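Local coordinates for protein DNA ligase (Enterobacteria phage T7, PDB 1A0I) that joins DNA strands at the expense of ATP, probably sealing nicks in duplex DNA through a covalent enzyme-adenylate intermediate, at residues D69-R74 with F184-W189; G105-K110 with F136-G141; L76-C81 with L177-E182; G250-T255 with K263-E268. All blocks are in the same frame, centred on the assembly; numbering follows the deposited sequence.

Contact 1. Residues D69-R74 with F184-W189; sequences DVRWKR and FPEIEW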
# COMPACT_ATOMS: atom_id res chain seq x y z
N ASP A 69 -24.31 -7.33 16.41
CA ASP A 69 -23.48 -8.18 17.25
C ASP A 69 -23.46 -7.40 18.54
O ASP A 69 -23.15 -6.20 18.53
CB ASP A 69 -22.04 -8.32 16.74
CG ASP A 69 -21.21 -9.38 17.45
OD1 ASP A 69 -21.21 -9.47 18.67
OD2 ASP A 69 -20.50 -10.11 16.77
N VAL A 70 -23.80 -8.05 19.66
CA VAL A 70 -23.85 -7.38 20.97
C VAL A 70 -22.53 -6.72 21.29
O VAL A 70 -22.54 -5.66 21.92
CB VAL A 70 -24.04 -8.24 22.24
CG1 VAL A 70 -25.03 -7.45 23.08
CG2 VAL A 70 -24.45 -9.67 22.00
N ARG A 71 -21.38 -7.31 20.88
CA ARG A 71 -20.08 -6.77 21.25
C ARG A 71 -19.81 -5.40 20.69
O ARG A 71 -18.95 -4.69 21.23
CB ARG A 71 -18.98 -7.69 20.83
CG ARG A 71 -19.05 -8.97 21.64
CD ARG A 71 -18.12 -9.94 20.97
NE ARG A 71 -18.52 -10.28 19.60
CZ ARG A 71 -17.69 -10.87 18.73
NH1 ARG A 71 -16.45 -11.19 19.07
NH2 ARG A 71 -18.09 -11.19 17.49
N TRP A 72 -20.58 -4.96 19.69
CA TRP A 72 -20.46 -3.59 19.21
C TRP A 72 -21.14 -2.67 20.18
O TRP A 72 -20.63 -1.58 20.40
CB TRP A 72 -21.08 -3.41 17.81
CG TRP A 72 -20.19 -3.92 16.68
CD1 TRP A 72 -20.64 -4.89 15.83
CD2 TRP A 72 -18.90 -3.53 16.36
NE1 TRP A 72 -19.66 -5.11 14.99
CE2 TRP A 72 -18.60 -4.33 15.25
CE3 TRP A 72 -17.95 -2.63 16.84
CZ2 TRP A 72 -17.35 -4.25 14.61
CZ3 TRP A 72 -16.71 -2.54 16.20
CH2 TRP A 72 -16.40 -3.35 15.10
N LYS A 73 -22.23 -3.12 20.82
CA LYS A 73 -22.97 -2.34 21.81
C LYS A 73 -22.08 -2.08 23.01
O LYS A 73 -21.96 -0.94 23.48
CB LYS A 73 -24.23 -3.08 22.32
CG LYS A 73 -25.12 -2.22 23.23
CD LYS A 73 -25.71 -1.04 22.43
CE LYS A 73 -26.61 -0.16 23.28
NZ LYS A 73 -27.08 1.03 22.59
N ARG A 74 -21.44 -3.15 23.48
CA ARG A 74 -20.54 -3.07 24.62
C ARG A 74 -19.35 -2.20 24.30
O ARG A 74 -19.06 -1.38 25.16
CB ARG A 74 -20.07 -4.48 25.03
CG ARG A 74 -21.30 -5.35 25.30
CD ARG A 74 -20.93 -6.75 25.69
NE ARG A 74 -20.62 -6.76 27.09
CZ ARG A 74 -21.51 -7.13 28.01
NH1 ARG A 74 -22.72 -7.53 27.63
NH2 ARG A 74 -21.16 -7.10 29.29
N PHE A 184 -13.27 -7.85 19.85
CA PHE A 184 -13.27 -8.67 18.65
C PHE A 184 -11.93 -9.32 18.39
O PHE A 184 -11.33 -9.08 17.35
CB PHE A 184 -13.64 -7.85 17.43
CG PHE A 184 -15.09 -7.44 17.48
CD1 PHE A 184 -16.07 -8.31 16.99
CD2 PHE A 184 -15.43 -6.22 18.04
CE1 PHE A 184 -17.40 -7.94 17.08
CE2 PHE A 184 -16.76 -5.85 18.11
CZ PHE A 184 -17.74 -6.71 17.63
N PRO A 185 -11.43 -10.20 19.26
CA PRO A 185 -10.14 -10.83 19.08
C PRO A 185 -10.12 -11.87 17.96
O PRO A 185 -9.12 -12.57 17.83
CB PRO A 185 -9.83 -11.38 20.45
CG PRO A 185 -11.17 -11.82 21.00
CD PRO A 185 -12.11 -10.77 20.43
N GLU A 186 -11.19 -12.07 17.19
CA GLU A 186 -11.23 -13.00 16.08
C GLU A 186 -10.28 -12.54 14.99
O GLU A 186 -9.57 -13.33 14.36
CB GLU A 186 -12.60 -13.07 15.40
CG GLU A 186 -13.83 -13.38 16.19
CD GLU A 186 -14.55 -12.18 16.77
OE1 GLU A 186 -14.05 -11.60 17.73
OE2 GLU A 186 -15.65 -11.86 16.35
N ILE A 187 -10.39 -11.22 14.74
CA ILE A 187 -9.67 -10.52 13.69
C ILE A 187 -8.40 -9.91 14.23
O ILE A 187 -8.30 -9.51 15.40
CB ILE A 187 -10.61 -9.44 13.11
CG1 ILE A 187 -11.84 -10.14 12.56
CG2 ILE A 187 -9.95 -8.65 12.01
CD1 ILE A 187 -12.83 -9.25 11.81
N GLU A 188 -7.40 -9.90 13.34
CA GLU A 188 -6.11 -9.31 13.65
C GLU A 188 -6.15 -7.82 13.36
O GLU A 188 -6.03 -7.39 12.21
CB GLU A 188 -5.05 -9.97 12.80
CG GLU A 188 -3.72 -10.13 13.50
CD GLU A 188 -3.03 -11.35 12.90
OE1 GLU A 188 -3.34 -12.48 13.29
OE2 GLU A 188 -2.24 -11.17 11.97
N TRP A 189 -6.36 -7.02 14.40
CA TRP A 189 -6.52 -5.59 14.25
C TRP A 189 -5.18 -4.95 14.49
O TRP A 189 -4.50 -5.29 15.46
CB TRP A 189 -7.51 -5.01 15.27
CG TRP A 189 -8.93 -5.58 15.20
CD1 TRP A 189 -9.29 -6.59 16.04
CD2 TRP A 189 -9.96 -5.17 14.38
NE1 TRP A 189 -10.54 -6.82 15.76
CE2 TRP A 189 -10.99 -6.01 14.79
CE3 TRP A 189 -10.19 -4.22 13.38
CZ2 TRP A 189 -12.26 -5.93 14.21
CZ3 TRP A 189 -11.45 -4.12 12.80
CH2 TRP A 189 -12.48 -4.97 13.21
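Arg71 and Trp72, neighbours on helix 70-77, both meet the ring of Phe184, the first residue to leave helical geometry after helix 166-183. The Trp72 indole lies against one face of the ring, with Trp72 CE2 3.5 Å from Phe184 CZ; the two planes are inclined at 34°, too oblique for a stack or an edge-to-face pair. Phe184 CE1 lies over one face of the Arg71 guanidinium, near its rim and 3.3 Å from Arg71 NH2, with the planes 46° apart. A bend at chi3 (-62°) turns the guanidinium so that it reaches a carboxylate along each of two edges. Side-on, NE and NH2 hold Asp69, with Arg71 NH2 to Asp69 OD2 at 2.7 Å; end-on, NH1 and NH2 hold Glu186, with Arg71 NH2 to Glu186 OE2 at 2.8 Å. Arginine suits this place because four of its five N-H groups serve two acids. Asp69 also accepts from the Arg71 backbone N through OD1, 3.1 Å away. On the far segment, Trp189 NE1 donates to Phe184 O at 2.9 Å. The result is an Asp69-Arg71-Glu186 salt-bridge network built on a helix N-cap, beside the mixed sheet of the ATP-dependent ligase domain.

Contact 2. Residues G105-K110 with F136-G141; sequences GLLRTK and FKLHTG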
# COMPACT_ATOMS: atom_id res chain seq x y z
N GLY A 105 -8.72 -11.60 -4.21
CA GLY A 105 -9.64 -12.44 -4.95
C GLY A 105 -10.52 -13.14 -3.93
O GLY A 105 -11.75 -13.03 -4.03
N LEU A 106 -9.89 -13.69 -2.86
CA LEU A 106 -10.55 -14.35 -1.74
C LEU A 106 -11.62 -13.42 -1.17
O LEU A 106 -12.76 -13.85 -0.99
CB LEU A 106 -9.55 -14.67 -0.61
CG LEU A 106 -8.84 -16.02 -0.50
CD1 LEU A 106 -7.94 -16.30 -1.66
CD2 LEU A 106 -7.88 -15.97 0.64
N LEU A 107 -11.34 -12.13 -1.00
CA LEU A 107 -12.30 -11.19 -0.45
C LEU A 107 -13.47 -10.89 -1.37
O LEU A 107 -14.59 -10.67 -0.90
CB LEU A 107 -11.56 -9.92 -0.08
CG LEU A 107 -10.40 -10.21 0.89
CD1 LEU A 107 -9.60 -8.96 1.18
CD2 LEU A 107 -10.98 -10.80 2.17
N ARG A 108 -13.27 -10.89 -2.69
CA ARG A 108 -14.36 -10.61 -3.61
C ARG A 108 -15.15 -11.85 -4.01
O ARG A 108 -16.21 -11.74 -4.65
CB ARG A 108 -13.82 -9.95 -4.85
CG ARG A 108 -13.32 -8.54 -4.62
CD ARG A 108 -12.87 -7.93 -5.96
NE ARG A 108 -11.62 -8.39 -6.56
CZ ARG A 108 -10.43 -8.26 -5.95
NH1 ARG A 108 -10.36 -7.73 -4.71
NH2 ARG A 108 -9.27 -8.60 -6.54
N THR A 109 -14.66 -13.04 -3.66
CA THR A 109 -15.37 -14.27 -3.95
C THR A 109 -16.68 -14.42 -3.21
O THR A 109 -16.82 -14.12 -2.02
CB THR A 109 -14.62 -15.55 -3.58
OG1 THR A 109 -13.22 -15.31 -3.62
CG2 THR A 109 -14.96 -16.66 -4.56
N LYS A 110 -17.68 -14.88 -3.93
CA LYS A 110 -18.88 -15.37 -3.30
C LYS A 110 -19.11 -16.56 -4.21
O LYS A 110 -19.27 -16.36 -5.41
CB LYS A 110 -20.01 -14.30 -3.32
CG LYS A 110 -20.39 -13.62 -4.61
CD LYS A 110 -21.47 -14.41 -5.31
CE LYS A 110 -21.68 -13.92 -6.73
NZ LYS A 110 -20.42 -13.62 -7.38
N PHE A 136 -19.24 -18.32 0.03
CA PHE A 136 -17.95 -18.38 0.71
C PHE A 136 -17.90 -17.36 1.83
O PHE A 136 -18.37 -16.23 1.65
CB PHE A 136 -16.87 -18.12 -0.33
CG PHE A 136 -15.47 -17.88 0.22
CD1 PHE A 136 -14.70 -18.95 0.67
CD2 PHE A 136 -14.98 -16.57 0.29
CE1 PHE A 136 -13.44 -18.72 1.21
CE2 PHE A 136 -13.72 -16.34 0.83
CZ PHE A 136 -12.95 -17.41 1.29
N LYS A 137 -17.31 -17.73 2.96
CA LYS A 137 -17.21 -16.86 4.11
C LYS A 137 -15.75 -16.87 4.48
O LYS A 137 -15.24 -17.91 4.93
CB LYS A 137 -17.99 -17.38 5.32
CG LYS A 137 -19.37 -17.99 5.14
CD LYS A 137 -20.55 -17.03 5.23
CE LYS A 137 -21.76 -17.89 5.61
NZ LYS A 137 -22.94 -17.11 5.95
N LEU A 138 -15.02 -15.76 4.33
CA LEU A 138 -13.63 -15.74 4.73
C LEU A 138 -13.54 -15.90 6.24
O LEU A 138 -14.18 -15.21 7.04
CB LEU A 138 -12.92 -14.43 4.37
CG LEU A 138 -11.39 -14.57 4.43
CD1 LEU A 138 -10.90 -15.20 3.14
CD2 LEU A 138 -10.72 -13.23 4.62
N HIS A 139 -12.78 -16.89 6.67
CA HIS A 139 -12.55 -17.10 8.07
C HIS A 139 -11.82 -15.91 8.69
O HIS A 139 -10.69 -15.65 8.29
CB HIS A 139 -11.72 -18.36 8.26
CG HIS A 139 -11.58 -18.76 9.73
ND1 HIS A 139 -12.53 -19.06 10.59
CD2 HIS A 139 -10.38 -18.80 10.41
CE1 HIS A 139 -11.99 -19.29 11.76
NE2 HIS A 139 -10.69 -19.13 11.63
N THR A 140 -12.40 -15.24 9.69
CA THR A 140 -11.80 -14.12 10.43
C THR A 140 -10.33 -14.28 10.85
O THR A 140 -9.55 -13.33 10.91
CB THR A 140 -12.61 -13.86 11.69
OG1 THR A 140 -12.67 -15.14 12.34
CG2 THR A 140 -13.99 -13.27 11.43
N GLY A 141 -9.93 -15.54 11.07
CA GLY A 141 -8.56 -15.89 11.43
C GLY A 141 -7.58 -15.77 10.28
O GLY A 141 -6.39 -16.03 10.44
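Phe136 swings its ring against Leu106 and Thr109 because its CG stands anti to the backbone N (chi1 169°), and Leu138 takes the same kind of turn (chi1 -163°) to drop its two methyls onto Leu106 and Leu107. The branched end of Leu138 is thus shared: CD1 lies 4.0 Å from Leu106 CD2, the two side chains crossing at about a right angle, while CD2 comes 3.5 Å from Leu107 CD2. Leucine fits here because its forked tip can serve two neighbours on one helix turn. Phe136 meets the closing end of helix 103-108 through one side of its ring. Its CE2 is 3.2 Å from Leu106 O, which approaches obliquely, and its CD2 is 3.8 Å from Thr109 O, which lies near the ring plane; Thr109 CB adds a methine contact with the same CD2 at 4.0 Å. Val95 of strand 86-95 touches Leu106, Leu107 and Leu138, joining this patch to the central sheet, and Ala61 bonds to the backbones of Leu107 and Leu138. No hydrogen bond links the two segments, so their direct contact rests on dispersion and burial of hydrocarbon, helped perhaps by the weakly positive ring C-H at CD2 facing the Thr109 carbonyl oxygen.

Contact 3. Residues L76-C81 with L177-E182; sequences LNDDRC and LPLLQE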
# COMPACT_ATOMS: atom_id res chain seq x y z
N LEU A 76 -19.26 0.37 22.07
CA LEU A 76 -19.72 1.74 22.06
C LEU A 76 -19.94 2.29 23.48
O LEU A 76 -19.65 3.45 23.79
CB LEU A 76 -21.00 1.79 21.25
CG LEU A 76 -20.97 2.10 19.75
CD1 LEU A 76 -19.72 1.57 19.11
CD2 LEU A 76 -22.17 1.45 19.07
N ASN A 77 -20.44 1.47 24.41
CA ASN A 77 -20.71 1.94 25.76
C ASN A 77 -19.43 2.24 26.49
O ASN A 77 -19.38 3.30 27.12
CB ASN A 77 -21.53 0.92 26.53
CG ASN A 77 -22.98 1.02 26.09
OD1 ASN A 77 -23.41 1.88 25.31
ND2 ASN A 77 -23.84 0.12 26.51
N ASP A 78 -18.38 1.44 26.32
CA ASP A 78 -17.02 1.65 26.82
C ASP A 78 -16.55 3.10 26.82
O ASP A 78 -16.66 3.80 25.81
CB ASP A 78 -16.03 0.87 25.97
CG ASP A 78 -14.69 0.59 26.59
OD1 ASP A 78 -13.97 1.50 26.96
OD2 ASP A 78 -14.33 -0.56 26.72
N ASP A 79 -16.05 3.53 27.97
CA ASP A 79 -15.52 4.86 28.22
C ASP A 79 -14.55 5.34 27.18
O ASP A 79 -14.60 6.46 26.68
CB ASP A 79 -14.78 4.91 29.53
CG ASP A 79 -15.74 4.98 30.69
OD1 ASP A 79 -16.40 6.01 30.80
OD2 ASP A 79 -15.82 4.01 31.45
N ARG A 80 -13.69 4.39 26.83
CA ARG A 80 -12.61 4.52 25.89
C ARG A 80 -13.10 4.67 24.47
O ARG A 80 -12.22 4.79 23.61
CB ARG A 80 -11.71 3.29 25.96
CG ARG A 80 -11.01 2.88 27.23
CD ARG A 80 -10.37 1.50 27.03
NE ARG A 80 -11.34 0.42 27.00
CZ ARG A 80 -11.05 -0.86 26.69
NH1 ARG A 80 -9.81 -1.25 26.38
NH2 ARG A 80 -12.02 -1.76 26.69
N CYS A 81 -14.41 4.55 24.20
CA CYS A 81 -14.93 4.76 22.86
C CYS A 81 -15.50 6.15 22.89
O CYS A 81 -16.33 6.55 23.71
CB CYS A 81 -16.08 3.82 22.44
SG CYS A 81 -16.85 4.32 20.86
N LEU A 177 -7.96 0.83 18.64
CA LEU A 177 -7.31 -0.46 18.53
C LEU A 177 -7.47 -1.37 19.73
O LEU A 177 -7.94 -2.47 19.46
CB LEU A 177 -5.84 -0.18 18.21
CG LEU A 177 -5.15 -0.76 16.98
CD1 LEU A 177 -6.12 -1.13 15.86
CD2 LEU A 177 -4.14 0.28 16.53
N PRO A 178 -7.24 -1.07 21.03
CA PRO A 178 -7.46 -2.01 22.12
C PRO A 178 -8.94 -2.30 22.33
O PRO A 178 -9.24 -3.41 22.79
CB PRO A 178 -6.82 -1.38 23.34
CG PRO A 178 -6.10 -0.15 22.84
CD PRO A 178 -6.84 0.22 21.57
N LEU A 179 -9.89 -1.38 22.09
CA LEU A 179 -11.29 -1.76 22.21
C LEU A 179 -11.60 -2.82 21.17
O LEU A 179 -12.14 -3.87 21.53
CB LEU A 179 -12.22 -0.59 21.97
CG LEU A 179 -12.39 0.41 23.10
CD1 LEU A 179 -11.24 1.38 23.07
CD2 LEU A 179 -13.65 1.23 22.91
N LEU A 180 -11.16 -2.62 19.93
CA LEU A 180 -11.36 -3.61 18.88
C LEU A 180 -10.72 -4.95 19.18
O LEU A 180 -11.37 -5.97 19.01
CB LEU A 180 -10.80 -3.12 17.54
CG LEU A 180 -11.62 -2.02 16.87
CD1 LEU A 180 -10.80 -1.35 15.79
CD2 LEU A 180 -12.90 -2.62 16.34
N GLN A 181 -9.49 -4.97 19.66
CA GLN A 181 -8.78 -6.20 19.98
C GLN A 181 -9.38 -6.91 21.19
O GLN A 181 -9.35 -8.14 21.28
CB GLN A 181 -7.33 -5.90 20.29
CG GLN A 181 -6.56 -5.26 19.17
CD GLN A 181 -5.38 -4.45 19.65
OE1 GLN A 181 -5.33 -3.88 20.74
NE2 GLN A 181 -4.37 -4.31 18.82
N GLU A 182 -9.89 -6.11 22.14
CA GLU A 182 -10.49 -6.66 23.34
C GLU A 182 -11.81 -7.36 22.96
O GLU A 182 -11.97 -8.58 23.11
CB GLU A 182 -10.75 -5.53 24.33
CG GLU A 182 -10.56 -5.92 25.79
CD GLU A 182 -11.38 -5.09 26.78
OE1 GLU A 182 -10.92 -4.02 27.14
OE2 GLU A 182 -12.47 -5.48 27.19
O HOH W 1 -8.30 -3.75 26.27
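Leu179 of helix 166-183 packs snugly beneath Arg80, Cys81 and Asp78, while Glu182, one turn further along the helix, meets the same arginine on the wetter side. In the tight half, Leu179 CD1 touches Arg80 CB at 3.5 Å and its other methyl, CD2, lies 3.6 Å from Cys81 CB. The trunk of Leu179 slides past Arg80 in the opposite sense, so that CG sits over the centre of one guanidinium face. A branched aliphatic residue is apt here, since it fills the angle between a flat cation and the turn without needing a polar partner. The bend of Arg80 at chi3 (-73°) brings the guanidinium back to Asp78, which fixes its rotation in a side-on salt bridge: Arg80 NE meets OD1 (2.8 Å) and Arg80 NH2 meets OD2 (2.6 Å). Asp78 OD1 also accepts the Arg80 backbone N in an Asx turn. Tyr183 gives OD2 a further hydrogen bond.

The looser half is one-oxygen work. Glu182 OE1 forms a salt bridge with Arg80 NH2 at 2.6 Å, met from above the carboxylate plane, and accepts only weakly from NH1. A water spans the rest, accepting from Arg80 NH1 at 2.9 Å and donating to Glu182 OE1 at 2.8 Å. In this Asp78-Arg80-Glu182 network one arginine balances two acids, which probably keeps both carboxylates ionised despite their like charge.

Contact 4. Residues G250-T255 with K263-E268; sequences GLVWGT and KVIGFE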
# COMPACT_ATOMS: atom_id res chain seq x y z
N GLY A 250 22.72 -2.08 -20.31
CA GLY A 250 23.62 -1.82 -19.22
C GLY A 250 22.93 -2.29 -17.98
O GLY A 250 21.72 -2.50 -17.92
N LEU A 251 23.67 -2.30 -16.90
CA LEU A 251 23.35 -2.89 -15.62
C LEU A 251 23.79 -1.83 -14.66
O LEU A 251 24.90 -1.29 -14.82
CB LEU A 251 24.18 -4.14 -15.44
CG LEU A 251 23.61 -5.52 -15.25
CD1 LEU A 251 22.52 -5.82 -16.25
CD2 LEU A 251 24.77 -6.48 -15.39
N VAL A 252 22.96 -1.41 -13.74
CA VAL A 252 23.51 -0.50 -12.76
C VAL A 252 23.61 -1.43 -11.56
O VAL A 252 22.73 -2.27 -11.33
CB VAL A 252 22.57 0.80 -12.58
CG1 VAL A 252 21.14 0.47 -12.70
CG2 VAL A 252 22.74 1.41 -11.21
N TRP A 253 24.74 -1.30 -10.85
CA TRP A 253 25.08 -2.27 -9.84
C TRP A 253 24.67 -2.11 -8.42
O TRP A 253 23.88 -2.95 -7.99
CB TRP A 253 26.61 -2.54 -9.85
CG TRP A 253 26.93 -3.64 -10.87
CD1 TRP A 253 27.32 -3.34 -12.16
CD2 TRP A 253 26.84 -5.01 -10.69
NE1 TRP A 253 27.47 -4.49 -12.78
CE2 TRP A 253 27.20 -5.51 -11.95
CE3 TRP A 253 26.53 -5.90 -9.67
CZ2 TRP A 253 27.23 -6.90 -12.19
CZ3 TRP A 253 26.56 -7.28 -9.90
CH2 TRP A 253 26.90 -7.78 -11.15
N GLY A 254 25.15 -1.16 -7.64
CA GLY A 254 24.79 -1.21 -6.23
C GLY A 254 25.91 -0.50 -5.55
O GLY A 254 27.07 -0.71 -5.90
N THR A 255 25.62 0.41 -4.64
CA THR A 255 26.65 1.27 -4.10
C THR A 255 27.50 0.53 -3.07
O THR A 255 27.08 0.35 -1.93
CB THR A 255 25.91 2.53 -3.52
OG1 THR A 255 24.90 2.90 -4.45
CG2 THR A 255 26.81 3.74 -3.39
N LYS A 263 25.36 -5.97 -5.34
CA LYS A 263 25.05 -6.53 -6.66
C LYS A 263 23.70 -5.99 -7.23
O LYS A 263 22.81 -5.70 -6.45
CB LYS A 263 25.03 -8.07 -6.52
CG LYS A 263 26.40 -8.79 -6.59
CD LYS A 263 26.29 -10.25 -6.15
CE LYS A 263 27.60 -11.03 -6.30
NZ LYS A 263 28.53 -10.81 -5.20
N VAL A 264 23.59 -5.92 -8.56
CA VAL A 264 22.60 -5.32 -9.47
C VAL A 264 21.18 -5.03 -9.06
O VAL A 264 20.26 -5.85 -8.98
CB VAL A 264 22.65 -6.15 -10.85
CG1 VAL A 264 22.40 -7.60 -10.64
CG2 VAL A 264 21.61 -5.67 -11.84
N ILE A 265 21.08 -3.70 -9.01
CA ILE A 265 19.88 -3.01 -8.58
C ILE A 265 18.98 -2.55 -9.73
O ILE A 265 17.97 -1.91 -9.44
CB ILE A 265 20.26 -1.78 -7.71
CG1 ILE A 265 20.99 -0.70 -8.48
CG2 ILE A 265 21.16 -2.28 -6.60
CD1 ILE A 265 21.21 0.59 -7.67
N GLY A 266 19.32 -2.75 -10.99
CA GLY A 266 18.55 -2.26 -12.12
C GLY A 266 19.34 -2.23 -13.45
O GLY A 266 20.45 -2.77 -13.61
N PHE A 267 18.76 -1.50 -14.40
CA PHE A 267 19.32 -1.37 -15.74
C PHE A 267 19.56 0.04 -16.27
O PHE A 267 19.01 1.05 -15.84
CB PHE A 267 18.41 -2.08 -16.72
CG PHE A 267 18.20 -3.52 -16.35
CD1 PHE A 267 19.28 -4.39 -16.30
CD2 PHE A 267 16.92 -3.97 -16.04
CE1 PHE A 267 19.09 -5.72 -15.94
CE2 PHE A 267 16.73 -5.29 -15.68
CZ PHE A 267 17.81 -6.17 -15.64
N GLU A 268 20.45 0.12 -17.24
CA GLU A 268 20.70 1.35 -17.97
C GLU A 268 19.62 1.23 -19.03
O GLU A 268 19.58 0.21 -19.74
CB GLU A 268 22.08 1.31 -18.62
CG GLU A 268 23.14 2.34 -18.24
CD GLU A 268 22.91 3.73 -18.84
OE1 GLU A 268 21.82 4.27 -18.67
OE2 GLU A 268 23.82 4.28 -19.46
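A classic beta bulge, with Ile265 and Gly266 both facing Val252, marks this antiparallel pairing in the C-terminal domain, whose family belongs to the OB clan. The short strand segments 250-252 and 266-268 run at 134° to each other, a strongly twisted pairing. Before the bulge, Glu268 N donates to Gly250 O at 3.0 Å and Val252 N to Gly266 O at 2.9 Å, flanking the non-hydrogen-bonded pair Leu251-Phe267. At the bulge, Val252 O accepts from Ile265 N at 3.2 Å and, weakly, from Gly266 N. Gly266 takes backbone angles (phi 162°) that residues with a side chain rarely adopt, which suits glycine to the second position of the bulge, next to Ile265.

Leu251 and Phe267 point the same way from the sheet, and Leu251 CD1 meets the ring edge at Phe267 CE1, 3.4 Å away. Val252, on the other face, holds CG2 anti to its backbone N (CG1 at chi1 36°), which brings CG2 to 3.9 Å from Ile265 CG1 of the bulge. Beyond the bulge, Trp253 turns its indole so that Val264 CB rests over the six-membered ring, 4.2 Å from its centroid, in a CH-pi contact. The aliphatic part of Lys263 runs alongside the same indole, with CG 3.6 Å from Trp253 CZ3, which lets a surface lysine pack its methylenes.

Helix 285-298 lies against the face that carries Leu251 and Phe267, through Val294, which touches Leu251 and Trp253, and Phe290, whose ring meets Phe267. Phe344, from strand 343-347, meets Phe267 edge-to-face, while strand 276-279 pairs with strand 266-270 along its other edge.

Overall arrangement
Contacts 1, 2 and 3 belong to the ATP-dependent ligase domain, whereas contact 4 lies in the C-terminal domain on the opposite side of the chain's centre from contact 1, their centres about 49 Å apart. Contacts 1 and 3 form one continuous region, their centres about 9 Å apart: both use helix 70-77, and Trp72 packs on Leu180. Contact 1 also touches contact 2, where Thr140 meets Glu186 and Ile187. Contacts 2 and 3 are nested within the loop that contact 1 closes. The side chain of Leu107 in contact 2 is about 11 Å from the bound ATP, too far for direct contact.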